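Local coordinates for protein putative oxidoreductase FAD-binding subunit (PDB 4ZOH) that binds flavin-adenine dinucleotide and probably serves as the electron-transferring flavoprotein subunit of a molybdopterin-dependent oxidoreductase, at residues Ser256-Tyr259 with Lys260-Val264; Val266-Lys269 with Arg270-Thr274. All coordinates share one frame; numbering follows the deposited sequence.

Contact 1. Residues Ser256-Tyr259 with Lys260-Val264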
ATOM      1  N   SER B 256     -24.938  35.127 -26.305  1.00 37.47           N
ATOM      2  CA  SER B 256     -25.884  35.369 -27.436  1.00 38.52           C
ATOM      3  C   SER B 256     -25.218  35.763 -28.780  1.00 38.76           C
ATOM      4  O   SER B 256     -24.180  36.450 -28.784  1.00 41.63           O
ATOM      5  CB  SER B 256     -26.726  36.539 -26.988  1.00 44.00           C
ATOM      6  OG  SER B 256     -27.897  36.597 -27.737  1.00 69.94           O
ATOM      7  N   ALA B 257     -25.792  35.385 -29.922  1.00 35.84           N
ATOM      8  CA  ALA B 257     -25.354  35.929 -31.221  1.00 37.22           C
ATOM      9  C   ALA B 257     -25.469  37.453 -31.272  1.00 39.34           C
ATOM     10  O   ALA B 257     -24.604  38.137 -31.829  1.00 39.13           O
ATOM     11  CB  ALA B 257     -26.126  35.312 -32.388  1.00 44.17           C
ATOM     12  N   GLU B 258     -26.506  37.988 -30.643  1.00 37.35           N
ATOM     13  CA  GLU B 258     -26.708  39.418 -30.623  1.00 43.65           C
ATOM     14  C   GLU B 258     -25.675  40.170 -29.766  1.00 43.71           C
ATOM     15  O   GLU B 258     -25.245  41.275 -30.119  1.00 41.68           O
ATOM     16  CB  GLU B 258     -28.119  39.754 -30.131  1.00 46.57           C
ATOM     17  CG  GLU B 258     -28.460  41.235 -30.257  1.00 62.82           C
ATOM     18  CD  GLU B 258     -29.839  41.582 -29.727  1.00 80.62           C
ATOM     19  OE1 GLU B 258     -30.508  40.693 -29.122  1.00 86.29           O
ATOM     20  OE2 GLU B 258     -30.250  42.757 -29.917  1.00 84.97           O
ATOM     21  N   TYR B 259     -25.351  39.594 -28.612  1.00 37.53           N
ATOM     22  CA  TYR B 259     -24.363  40.162 -27.729  1.00 36.56           C
ATOM     23  C   TYR B 259     -22.984  40.199 -28.401  1.00 34.86           C
ATOM     24  O   TYR B 259     -22.284  41.205 -28.295  1.00 31.75           O
ATOM     25  CB  TYR B 259     -24.310  39.426 -26.396  1.00 33.25           C
ATOM     26  CG  TYR B 259     -23.035  39.686 -25.631  1.00 35.40           C
ATOM     27  CD1 TYR B 259     -22.897  40.854 -24.818  1.00 32.95           C
ATOM     28  CD2 TYR B 259     -21.943  38.775 -25.709  1.00 35.28           C
ATOM     29  CE1 TYR B 259     -21.735  41.075 -24.075  1.00 37.92           C
ATOM     30  CE2 TYR B 259     -20.765  38.994 -24.984  1.00 36.40           C
ATOM     31  CZ  TYR B 259     -20.656  40.139 -24.185  1.00 38.06           C
ATOM     32  OH  TYR B 259     -19.526  40.378 -23.495  1.00 37.30           O
ATOM     33  N   LYS B 260     -22.660  39.124 -29.115  1.00 34.43           N
ATOM     34  CA  LYS B 260     -21.397  38.955 -29.775  1.00 35.57           C
ATOM     35  C   LYS B 260     -21.214  39.995 -30.883  1.00 39.51           C
ATOM     36  O   LYS B 260     -20.125  40.552 -31.025  1.00 38.15           O
ATOM     37  CB  LYS B 260     -21.290  37.543 -30.354  1.00 34.17           C
ATOM     38  CG  LYS B 260     -20.905  36.471 -29.328  1.00 38.72           C
ATOM     39  CD  LYS B 260     -21.100  35.116 -29.944  1.00 36.66           C
ATOM     40  CE  LYS B 260     -20.935  33.992 -28.939  1.00 42.93           C
ATOM     41  NZ  LYS B 260     -20.577  32.814 -29.784  1.00 38.10           N
ATOM     42  N   LYS B 261     -22.267  40.200 -31.685  1.00 39.85           N
ATOM     43  CA  LYS B 261     -22.280  41.179 -32.773  1.00 39.70           C
ATOM     44  C   LYS B 261     -22.011  42.574 -32.176  1.00 34.96           C
ATOM     45  O   LYS B 261     -21.124  43.258 -32.627  1.00 31.85           O
ATOM     46  CB  LYS B 261     -23.625  41.126 -33.486  1.00 40.24           C
ATOM     47  CG  LYS B 261     -23.604  41.706 -34.871  1.00 44.36           C
ATOM     48  CD  LYS B 261     -25.027  41.940 -35.349  1.00 53.36           C
ATOM     49  CE  LYS B 261     -25.067  42.498 -36.777  1.00 55.08           C
ATOM     50  NZ  LYS B 261     -24.771  41.471 -37.814  1.00 48.72           N
ATOM     51  N   LYS B 262     -22.732  42.936 -31.114  1.00 36.61           N
ATOM     52  CA  LYS B 262     -22.492  44.160 -30.363  1.00 38.69           C
ATOM     53  C   LYS B 262     -21.069  44.248 -29.855  1.00 42.59           C
ATOM     54  O   LYS B 262     -20.427  45.305 -30.001  1.00 42.18           O
ATOM     55  CB  LYS B 262     -23.503  44.355 -29.221  1.00 45.58           C
ATOM     56  CG  LYS B 262     -24.953  44.596 -29.686  1.00 49.28           C
ATOM     57  CD  LYS B 262     -25.987  44.575 -28.556  1.00 55.13           C
ATOM     58  CE  LYS B 262     -25.791  45.757 -27.594  1.00 63.29           C
ATOM     59  NZ  LYS B 262     -26.577  45.665 -26.323  1.00 66.06           N
ATOM     60  N   MET B 263     -20.534  43.135 -29.338  1.00 37.48           N
ATOM     61  CA  MET B 263     -19.132  43.139 -28.906  1.00 35.61           C
ATOM     62  C   MET B 263     -18.137  43.362 -30.026  1.00 34.21           C
ATOM     63  O   MET B 263     -17.043  43.862 -29.751  1.00 39.95           O
ATOM     64  CB  MET B 263     -18.768  41.910 -28.054  1.00 33.03           C
ATOM     65  CG  MET B 263     -19.587  41.929 -26.784  1.00 31.72           C
ATOM     66  SD  MET B 263     -19.377  43.346 -25.714  1.00 32.32           S
ATOM     67  CE  MET B 263     -20.871  44.367 -25.939  1.00 33.78           C
ATOM     68  N   VAL B 264     -18.492  43.042 -31.277  1.00 32.60           N
ATOM     69  CA  VAL B 264     -17.567  43.336 -32.374  1.00 36.27           C
ATOM     70  C   VAL B 264     -17.293  44.864 -32.423  1.00 39.41           C
ATOM     71  O   VAL B 264     -16.122  45.319 -32.551  1.00 37.03           O
ATOM     72  CB  VAL B 264     -18.052  42.771 -33.701  1.00 35.84           C
ATOM     73  CG1 VAL B 264     -17.305  43.368 -34.889  1.00 32.21           C
ATOM     74  CG2 VAL B 264     -17.879  41.268 -33.685  1.00 34.13           C
TER
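Tyr259 O accepts from Met263 N at 2.8 Å, the shortest of the four backbone bonds between residues 256-259 and 260-264. The same two residues also meet through their side chains. With chi1 at 162° the Tyr259 ring leans along the helix, and Met263 CG lies over one face, displaced toward the rim. Met263 CG is 3.3 Å from Tyr259 CZ. Its approach to the ring centroid, 3.6 Å, makes a CH-pi contact. Met263 bends at chi2 and chi3, which brings Met263 SD obliquely beside the Tyr259 ring, 4.3 Å from the centroid, as a Met-aromatic contact. Tyr259 OH is bound by backbone of another protein chain in the assembly. Both side chains also touch Leu179 of strand 173-179.

Ser256 holds the N-cap position, and Ser256 O accepts from Lys260 N at 3.1 Å. The aliphatic chain of Lys260 runs past this carbonyl, with Lys260 CG 3.3 Å from Ser256 O. Its NZ is bound to Thr250 O. On the exposed side, Glu258 OE2 and Lys262 NZ stay 5.9 Å apart, so any attraction is probably weak. The tyrosine-methionine pair thus joins apolar packing to a polar link between subunits.

Contact 2. Residues Val266-Lys269 with Arg270-Thr274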
ATOM      1  N   VAL B 266     -17.628  47.037 -29.882  1.00 30.42           N
ATOM      2  CA  VAL B 266     -16.887  47.433 -28.710  1.00 30.63           C
ATOM      3  C   VAL B 266     -15.361  47.147 -28.892  1.00 34.81           C
ATOM      4  O   VAL B 266     -14.531  48.028 -28.606  1.00 34.80           O
ATOM      5  CB  VAL B 266     -17.513  46.828 -27.425  1.00 30.42           C
ATOM      6  CG1 VAL B 266     -16.638  47.149 -26.243  1.00 28.44           C
ATOM      7  CG2 VAL B 266     -18.962  47.375 -27.206  1.00 28.33           C
ATOM      8  N   LEU B 267     -15.022  45.962 -29.430  1.00 29.98           N
ATOM      9  CA  LEU B 267     -13.628  45.519 -29.534  1.00 31.37           C
ATOM     10  C   LEU B 267     -12.868  46.181 -30.686  1.00 29.69           C
ATOM     11  O   LEU B 267     -11.700  46.463 -30.517  1.00 32.87           O
ATOM     12  CB  LEU B 267     -13.436  43.984 -29.559  1.00 27.36           C
ATOM     13  CG  LEU B 267     -13.775  42.971 -28.420  1.00 31.31           C
ATOM     14  CD1 LEU B 267     -12.870  41.716 -28.375  1.00 24.95           C
ATOM     15  CD2 LEU B 267     -13.960  43.564 -27.042  1.00 27.81           C
ATOM     16  N   THR B 268     -13.530  46.386 -31.831  1.00 32.68           N
ATOM     17  CA  THR B 268     -13.006  47.253 -32.907  1.00 30.19           C
ATOM     18  C   THR B 268     -12.686  48.655 -32.354  1.00 32.98           C
ATOM     19  O   THR B 268     -11.583  49.141 -32.518  1.00 29.74           O
ATOM     20  CB  THR B 268     -13.978  47.331 -34.056  1.00 25.22           C
ATOM     21  OG1 THR B 268     -14.231  45.999 -34.498  1.00 28.29           O
ATOM     22  CG2 THR B 268     -13.422  48.075 -35.227  1.00 28.81           C
ATOM     23  N   LYS B 269     -13.607  49.262 -31.609  1.00 32.01           N
ATOM     24  CA  LYS B 269     -13.272  50.578 -31.048  1.00 35.58           C
ATOM     25  C   LYS B 269     -12.042  50.501 -30.142  1.00 34.05           C
ATOM     26  O   LYS B 269     -11.158  51.392 -30.223  1.00 32.43           O
ATOM     27  CB  LYS B 269     -14.475  51.225 -30.333  1.00 34.90           C
ATOM     28  CG  LYS B 269     -14.270  52.661 -29.944  1.00 36.16           C
ATOM     29  CD  LYS B 269     -15.537  53.236 -29.296  1.00 37.78           C
ATOM     30  CE  LYS B 269     -15.215  54.555 -28.603  1.00 40.61           C
ATOM     31  NZ  LYS B 269     -16.416  55.349 -28.272  1.00 43.02           N
ATOM     32  N   ARG B 270     -12.005  49.485 -29.243  1.00 31.60           N
ATOM     33  CA  ARG B 270     -10.849  49.309 -28.298  1.00 29.27           C
ATOM     34  C   ARG B 270      -9.549  49.130 -29.137  1.00 27.29           C
ATOM     35  O   ARG B 270      -8.556  49.749 -28.857  1.00 28.26           O
ATOM     36  CB  ARG B 270     -11.057  48.091 -27.405  1.00 29.91           C
ATOM     37  CG  ARG B 270     -12.026  48.308 -26.260  1.00 31.16           C
ATOM     38  CD  ARG B 270     -12.411  46.968 -25.633  1.00 32.84           C
ATOM     39  NE  ARG B 270     -13.027  47.253 -24.342  1.00 37.26           N
ATOM     40  CZ  ARG B 270     -13.143  46.419 -23.306  1.00 38.35           C
ATOM     41  NH1 ARG B 270     -12.676  45.162 -23.352  1.00 39.68           N
ATOM     42  NH2 ARG B 270     -13.721  46.873 -22.200  1.00 38.46           N
ATOM     43  N   ALA B 271      -9.644  48.391 -30.238  1.00 27.29           N
ATOM     44  CA  ALA B 271      -8.488  48.091 -31.118  1.00 30.57           C
ATOM     45  C   ALA B 271      -7.912  49.352 -31.796  1.00 34.84           C
ATOM     46  O   ALA B 271      -6.696  49.626 -31.662  1.00 35.08           O
ATOM     47  CB  ALA B 271      -8.877  47.047 -32.132  1.00 30.96           C
ATOM     48  N   ILE B 272      -8.784  50.144 -32.449  1.00 33.51           N
ATOM     49  CA  ILE B 272      -8.372  51.408 -33.082  1.00 31.20           C
ATOM     50  C   ILE B 272      -7.696  52.288 -32.023  1.00 29.42           C
ATOM     51  O   ILE B 272      -6.537  52.693 -32.179  1.00 29.72           O
ATOM     52  CB  ILE B 272      -9.593  52.103 -33.745  1.00 31.72           C
ATOM     53  CG1 ILE B 272     -10.302  51.164 -34.671  1.00 26.92           C
ATOM     54  CG2 ILE B 272      -9.206  53.311 -34.566  1.00 32.48           C
ATOM     55  CD1 ILE B 272     -11.690  51.642 -35.020  1.00 32.23           C
ATOM     56  N   ILE B 273      -8.377  52.503 -30.904  1.00 29.59           N
ATOM     57  CA  ILE B 273      -7.868  53.412 -29.867  1.00 32.17           C
ATOM     58  C   ILE B 273      -6.573  52.932 -29.209  1.00 35.76           C
ATOM     59  O   ILE B 273      -5.684  53.746 -28.882  1.00 32.99           O
ATOM     60  CB  ILE B 273      -8.928  53.764 -28.799  1.00 32.26           C
ATOM     61  CG1 ILE B 273     -10.036  54.693 -29.391  1.00 35.85           C
ATOM     62  CG2 ILE B 273      -8.314  54.383 -27.534  1.00 32.95           C
ATOM     63  CD1 ILE B 273     -11.239  54.892 -28.452  1.00 33.04           C
ATOM     64  N   THR B 274      -6.484  51.624 -28.977  1.00 34.56           N
ATOM     65  CA  THR B 274      -5.260  51.062 -28.430  1.00 34.78           C
ATOM     66  C   THR B 274      -4.107  51.199 -29.438  1.00 28.47           C
ATOM     67  O   THR B 274      -3.085  51.730 -29.078  1.00 30.63           O
ATOM     68  CB  THR B 274      -5.468  49.596 -28.007  1.00 38.95           C
ATOM     69  OG1 THR B 274      -6.400  49.585 -26.931  1.00 32.75           O
ATOM     70  CG2 THR B 274      -4.105  48.933 -27.553  1.00 37.07           C
TER
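Arg270 opens the second segment: Arg270 N donates to Val266 O at 3.0 Å. Its chain is extended from CG to NE and lies alongside Val266, pointing the same way. Arg270 NE comes 4.1 Å from Val266 CG1. Arg270 CD is 4.0 Å from Leu267 CD2, whose side chain it crosses at a slant. Beyond the two segments, Arg270 NH2 forms a salt bridge with an acidic side chain of another protein chain.

Ala271 N binds Leu267 O at 2.8 Å, and its methyl rests near that carbonyl and against Leu193 of strand 189-198. Ile272 N binds Thr268 O. Its CG1 is anti to the carbonyl carbon (chi1 -53°), which carries Ile272 CD1 to 4.0 Å from Thr268 CG2. Thr268 OG1 bonds to Val264 O. Ile273 N binds Lys269 O, and its side chain lies alongside the extended Lys269, with Ile273 CD1 4.0 Å from Lys269 CE. Thr274 OG1 reaches Arg270 O at 2.9 Å from above the carbonyl plane; Thr274 N uses the same acceptor. The helix therefore turns aliphatic groups to the sheet and to helix 233-243, the hydroxyls of Thr268 and Thr274 bond to carbonyls of the same helix, and the arginine charge is paired between subunits.

Both contacts are successive parts of helix 257-276, in the range of the CO dehydrogenase flavoprotein C-terminal domain, with centres 15 Å apart. Contact 1 is the N-terminal end, where two buried side chains sit among partly exposed or exposed ones. Contact 2 has four buried residues. Both reach strands 173-179 and 189-198, and contact 2 also packs on helix 233-243. Each meets another protein chain, but with different chemistry: contact 1 offers an aromatic hydroxyl and a backbone N-H, contact 2 a guanidinium. Sulfur-aromatic packing belongs to contact 1, whereas branched aliphatic chains dominate contact 2. The side chains of Lys260 and Leu267 are about 14 and 13 Å from the FAD.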